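Long-range contacts in ABC-type transport system, molybdenum-specific extracellular solute-binding protein (Clostridium difficile, PDB 4KD5), which probably binds molybdate or tungstate outside the cell and delivers it to an ABC transporter: residues 81-85 with 215-221; 154-158 with 175-179. All blocks are in the same frame, centred on the assembly; numbering follows the deposited sequence.

Interaction 1 (81-85 with 215-221); sequences MKDLV and LLSESGQ
The side chain of Leu84 lies obliquely against that of Leu215, with the methyl CD1 of Leu84 set 3.5 Å from Leu215 CB. The other branch of Leu84, CD2, faces Leu215 CD1, so both methyls of the strand residue work on the end of helix 205-215. With CG of Leu84 anti to the backbone N (chi1 -176°), its CD1 also comes within 3.7 Å of Leu216 CD2. The other methyl of Leu216, CD1, meets Lys82 CD at 4.0 Å, the two chains crossing at about a right angle. The lysine NZ is led away to the carbonyl oxygen of Asp79, so the aliphatic part of the chain does the packing here.

Gln221, in the first turn of helix 218-226, folds back at chi2 and slides past Val85 in the opposite direction, which brings NE2 near Val85 CG1. That nitrogen reaches two backbone oxygens. Gln221 NE2 donates to Leu215 O at 2.9 Å, nearly straight at 161°, with the acceptor in the amide plane. The bond from Gln221 NE2 to Leu84 O is longer, 3.3 Å, and bent to 143°, and the donor sits above the carbonyl plane. Ser217 N-caps this helix, its OG weakly accepting from Gly220 N. Ser217 OG and Ser219 OG also hydrogen-bond Lys29 O of a second subunit, whose Val30 packs on both serines.

Phe224 of the same helix touches Leu84, Val85 and Leu215. One buried carboxamide NH2 thus links strand 82-94, the end of helix 205-215 and the start of helix 218-226, shared between two backbone oxygens in a seam that is otherwise largely apolar.

Interaction 2 (154-158 with 175-179); sequences LAWVQ and NDKIK
Gln158 runs extended beyond CG and Asn175 holds its CG anti to the backbone N (chi1 -163°), and from opposite directions the two amides meet. Asn175 ND2 donates to Gln158 OE1 at 3.0 Å along an almost straight N-H line, 174°. The acceptor lies in the plane of the asparagine amide, yet ND2 stands above the carbonyl plane of the glutamine, and the two amides are turned 78° apart. The other end of the asparagine amide is also engaged: Asn175 OD1 accepts from Lys177 N at 3.2 Å, an Asx turn that helps fix the amide's rotation. This turn leads into strand 178-183, which pairs antiparallel with strand 82-94 in the mixed sheet of this periplasmic-binding-protein fold, and helix 150-159 packs beside it. Gln158 CG rests 3.5 Å from Ile178 CG2 and is flanked by Lys177 CB at 3.6 Å. One helical turn earlier, Leu154 CD2 approaches Ile178 CD1 at 3.9 Å, and Ile92 of strand 82-94 touches both residues. Leu154 also lies close to Val150, a predicted molybdate-site residue at the start of the helix. Farther out at the surface, the bent chain of Lys177 carries NZ to a weak salt bridge with Asp176 OD2.

Overall arrangement
After the strands and helices of its first eighty residues, the chain enters strand 82-94, whose opening residues are met in interaction 1 by the end of helix 205-215 and the start of helix 218-226, 130 residues on. Inside that long loop lies interaction 2, a much shorter closure that joins helix 150-159 to the turn entering strand 178-183, with strand 164-168 in between. The contacts are therefore nested and do not cross. The centres of interactions 1 and 2 are 29 Å apart, on opposite sides of the chain's centre. The nearest atoms of interactions 1 and 2 are about 17 Å apart. Strand 82-94 connects them: its beginning takes part in interaction 1, while it pairs with strand 178-183 beside interaction 2.

Interaction 1 (81-85 with 215-221)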
loop_
_atom_site.group_PDB
_atom_site.type_symbol
_atom_site.label_atom_id
_atom_site.label_comp_id
_atom_site.label_asym_id
_atom_site.label_seq_id
_atom_site.Cartn_x
_atom_site.Cartn_y
_atom_site.Cartn_z
HETATM N N MSE A 81 -6.329 -12.549 7.157
HETATM C CA MSE A 81 -6.321 -13.574 8.198
HETATM C C MSE A 81 -5.452 -14.755 7.778
HETATM O O MSE A 81 -5.735 -15.427 6.780
HETATM C CB MSE A 81 -7.740 -14.048 8.524
HETATM C CG MSE A 81 -8.612 -12.960 9.136
HETATM SE SE MSE A 81 -10.501 -13.416 9.244
HETATM C CE MSE A 81 -10.428 -14.645 10.743
ATOM N N LYS A 82 -4.391 -14.998 8.543
ATOM C CA LYS A 82 -3.450 -16.079 8.254
ATOM C C LYS A 82 -2.909 -16.704 9.527
ATOM O O LYS A 82 -2.954 -16.094 10.598
ATOM C CB LYS A 82 -2.275 -15.560 7.416
ATOM C CG LYS A 82 -2.453 -15.704 5.919
ATOM C CD LYS A 82 -2.620 -14.354 5.244
ATOM C CE LYS A 82 -3.224 -14.526 3.857
ATOM N NZ LYS A 82 -3.307 -13.235 3.117
ATOM N N ASP A 83 -2.382 -17.916 9.399
ATOM C CA ASP A 83 -1.672 -18.549 10.493
ATOM C C ASP A 83 -0.201 -18.177 10.402
ATOM O O ASP A 83 0.483 -18.567 9.456
ATOM C CB ASP A 83 -1.860 -20.067 10.441
ATOM C CG ASP A 83 -3.281 -20.485 10.740
ATOM O OD1 ASP A 83 -3.973 -19.730 11.445
ATOM O OD2 ASP A 83 -3.703 -21.559 10.261
ATOM N N LEU A 84 0.268 -17.394 11.369
ATOM C CA LEU A 84 1.646 -16.924 11.375
ATOM C C LEU A 84 2.615 -18.069 11.671
ATOM O O LEU A 84 3.324 -18.542 10.778
ATOM C CB LEU A 84 1.806 -15.799 12.397
ATOM C CG LEU A 84 3.163 -15.116 12.474
ATOM C CD1 LEU A 84 3.629 -14.814 11.071
ATOM C CD2 LEU A 84 3.073 -13.847 13.307
ATOM N N VAL A 85 2.636 -18.507 12.927
ATOM C CA VAL A 85 3.424 -19.669 13.319
ATOM C C VAL A 85 2.589 -20.602 14.181
ATOM O O VAL A 85 1.471 -20.272 14.579
ATOM C CB VAL A 85 4.701 -19.286 14.090
ATOM C CG1 VAL A 85 5.545 -18.321 13.283
ATOM C CG2 VAL A 85 4.347 -18.675 15.438
ATOM N N LEU A 215 6.424 -11.022 8.265
ATOM C CA LEU A 215 6.252 -12.076 9.254
ATOM C C LEU A 215 6.053 -13.428 8.577
ATOM O O LEU A 215 6.549 -14.449 9.050
ATOM C CB LEU A 215 5.057 -11.757 10.156
ATOM C CG LEU A 215 5.075 -10.425 10.903
ATOM C CD1 LEU A 215 3.804 -10.232 11.722
ATOM C CD2 LEU A 215 6.291 -10.344 11.800
ATOM N N LEU A 216 5.331 -13.420 7.460
ATOM C CA LEU A 216 5.012 -14.639 6.726
ATOM C C LEU A 216 6.118 -15.001 5.738
ATOM O O LEU A 216 6.039 -16.018 5.047
ATOM C CB LEU A 216 3.673 -14.483 5.999
ATOM C CG LEU A 216 2.460 -14.142 6.864
ATOM C CD1 LEU A 216 1.265 -13.747 6.015
ATOM C CD2 LEU A 216 2.089 -15.314 7.762
ATOM N N SER A 217 7.155 -14.168 5.678
ATOM C CA SER A 217 8.264 -14.390 4.749
ATOM C C SER A 217 9.303 -15.356 5.314
ATOM O O SER A 217 9.323 -15.624 6.519
ATOM C CB SER A 217 8.933 -13.064 4.385
ATOM O OG SER A 217 9.764 -12.609 5.436
ATOM N N GLU A 218 10.159 -15.870 4.435
ATOM C CA GLU A 218 11.176 -16.846 4.814
ATOM C C GLU A 218 12.091 -16.331 5.923
ATOM O O GLU A 218 12.369 -17.043 6.884
ATOM C CB GLU A 218 11.983 -17.274 3.582
ATOM C CG GLU A 218 11.127 -17.896 2.481
ATOM C CD GLU A 218 11.851 -18.003 1.150
ATOM O OE1 GLU A 218 13.096 -17.911 1.136
ATOM O OE2 GLU A 218 11.168 -18.176 0.117
ATOM N N SER A 219 12.539 -15.086 5.796
ATOM C CA SER A 219 13.403 -14.485 6.811
ATOM C C SER A 219 12.664 -14.255 8.131
ATOM O O SER A 219 13.231 -14.451 9.207
ATOM C CB SER A 219 14.002 -13.169 6.307
ATOM O OG SER A 219 13.054 -12.119 6.376
ATOM N N GLY A 220 11.402 -13.840 8.048
ATOM C CA GLY A 220 10.594 -13.609 9.236
ATOM C C GLY A 220 10.240 -14.909 9.938
ATOM O O GLY A 220 10.293 -14.993 11.167
ATOM N N GLN A 221 9.879 -15.921 9.153
ATOM C CA GLN A 221 9.613 -17.252 9.685
ATOM C C GLN A 221 10.838 -17.820 10.395
ATOM O O GLN A 221 10.720 -18.398 11.477
ATOM C CB GLN A 221 9.159 -18.190 8.563
ATOM C CG GLN A 221 7.757 -17.915 8.050
ATOM C CD GLN A 221 6.684 -18.269 9.057
ATOM O OE1 GLN A 221 6.324 -19.436 9.211
ATOM N NE2 GLN A 221 6.172 -17.261 9.757
#

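Interaction 2 (154-158 with 175-179)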
loop_
_atom_site.group_PDB
_atom_site.type_symbol
_atom_site.label_atom_id
_atom_site.label_comp_id
_atom_site.label_asym_id
_atom_site.label_seq_id
_atom_site.Cartn_x
_atom_site.Cartn_y
_atom_site.Cartn_z
ATOM N N LEU A 154 8.915 -26.618 33.998
ATOM C CA LEU A 154 10.349 -26.629 33.718
ATOM C C LEU A 154 11.184 -26.683 34.996
ATOM O O LEU A 154 12.202 -27.370 35.052
ATOM C CB LEU A 154 10.738 -25.399 32.891
ATOM C CG LEU A 154 10.443 -25.438 31.392
ATOM C CD1 LEU A 154 10.198 -24.038 30.846
ATOM C CD2 LEU A 154 11.605 -26.080 30.659
ATOM N N ALA A 155 10.740 -25.968 36.024
ATOM C CA ALA A 155 11.463 -25.910 37.294
ATOM C C ALA A 155 11.483 -27.259 38.008
ATOM O O ALA A 155 12.508 -27.655 38.571
ATOM C CB ALA A 155 10.865 -24.845 38.188
ATOM N N TRP A 156 10.343 -27.948 37.989
ATOM C CA TRP A 156 10.199 -29.271 38.592
ATOM C C TRP A 156 11.092 -30.286 37.897
ATOM O O TRP A 156 11.731 -31.117 38.543
ATOM C CB TRP A 156 8.744 -29.745 38.490
ATOM C CG TRP A 156 7.781 -28.988 39.348
ATOM C CD1 TRP A 156 8.075 -27.998 40.238
ATOM C CD2 TRP A 156 6.352 -29.168 39.397
ATOM N NE1 TRP A 156 6.920 -27.550 40.838
ATOM C CE2 TRP A 156 5.863 -28.244 40.343
ATOM C CE3 TRP A 156 5.463 -30.014 38.740
ATOM C CZ2 TRP A 156 4.493 -28.156 40.640
ATOM C CZ3 TRP A 156 4.112 -29.918 39.038
ATOM C CH2 TRP A 156 3.642 -28.997 39.980
ATOM N N VAL A 157 11.120 -30.211 36.570
ATOM C CA VAL A 157 11.882 -31.143 35.749
ATOM C C VAL A 157 13.383 -30.898 35.898
ATOM O O VAL A 157 14.173 -31.840 35.948
ATOM C CB VAL A 157 11.452 -31.046 34.272
ATOM C CG1 VAL A 157 12.304 -31.926 33.415
ATOM C CG2 VAL A 157 9.989 -31.441 34.120
ATOM N N GLN A 158 13.762 -29.628 35.984
ATOM C CA GLN A 158 15.154 -29.233 36.201
ATOM C C GLN A 158 15.673 -29.711 37.552
ATOM O O GLN A 158 16.827 -30.110 37.678
ATOM C CB GLN A 158 15.286 -27.708 36.133
ATOM C CG GLN A 158 15.923 -27.167 34.865
ATOM C CD GLN A 158 15.875 -25.650 34.790
ATOM O OE1 GLN A 158 15.147 -25.081 33.975
ATOM N NE2 GLN A 158 16.654 -24.989 35.640
ATOM N N ASN A 175 17.793 -22.756 27.182
ATOM C CA ASN A 175 17.883 -23.541 28.421
ATOM C C ASN A 175 18.575 -24.896 28.222
ATOM O O ASN A 175 17.992 -25.830 27.659
ATOM C CB ASN A 175 16.492 -23.732 29.049
ATOM C CG ASN A 175 16.554 -24.171 30.511
ATOM O OD1 ASN A 175 17.634 -24.317 31.090
ATOM N ND2 ASN A 175 15.388 -24.370 31.114
ATOM N N ASP A 176 19.817 -24.994 28.689
ATOM C CA ASP A 176 20.600 -26.225 28.559
ATOM C C ASP A 176 20.394 -27.171 29.741
ATOM O O ASP A 176 20.795 -28.336 29.690
ATOM C CB ASP A 176 22.088 -25.902 28.408
ATOM C CG ASP A 176 22.623 -25.064 29.556
ATOM O OD1 ASP A 176 21.959 -24.076 29.936
ATOM O OD2 ASP A 176 23.712 -25.390 30.078
ATOM N N LYS A 177 19.763 -26.668 30.798
ATOM C CA LYS A 177 19.536 -27.458 32.006
ATOM C C LYS A 177 18.527 -28.571 31.751
ATOM O O LYS A 177 18.574 -29.624 32.384
ATOM C CB LYS A 177 19.040 -26.565 33.143
ATOM C CG LYS A 177 19.874 -25.316 33.369
ATOM C CD LYS A 177 21.357 -25.637 33.488
ATOM C CE LYS A 177 22.185 -24.362 33.617
ATOM N NZ LYS A 177 23.643 -24.616 33.422
ATOM N N ILE A 178 17.610 -28.321 30.822
ATOM C CA ILE A 178 16.661 -29.334 30.379
ATOM C C ILE A 178 17.032 -29.789 28.976
ATOM O O ILE A 178 17.874 -29.174 28.320
ATOM C CB ILE A 178 15.221 -28.799 30.343
ATOM C CG1 ILE A 178 15.090 -27.668 29.327
ATOM C CG2 ILE A 178 14.784 -28.329 31.713
ATOM C CD1 ILE A 178 14.053 -27.934 28.265
ATOM N N LYS A 179 16.387 -30.856 28.517
ATOM C CA LYS A 179 16.590 -31.352 27.162
ATOM C C LYS A 179 15.259 -31.822 26.575
ATOM O O LYS A 179 14.398 -32.322 27.303
ATOM C CB LYS A 179 17.634 -32.470 27.163
ATOM C CG LYS A 179 17.135 -33.821 26.684
ATOM C CD LYS A 179 18.129 -34.912 27.070
ATOM C CE LYS A 179 17.662 -36.279 26.591
ATOM N NZ LYS A 179 18.553 -37.377 27.066
#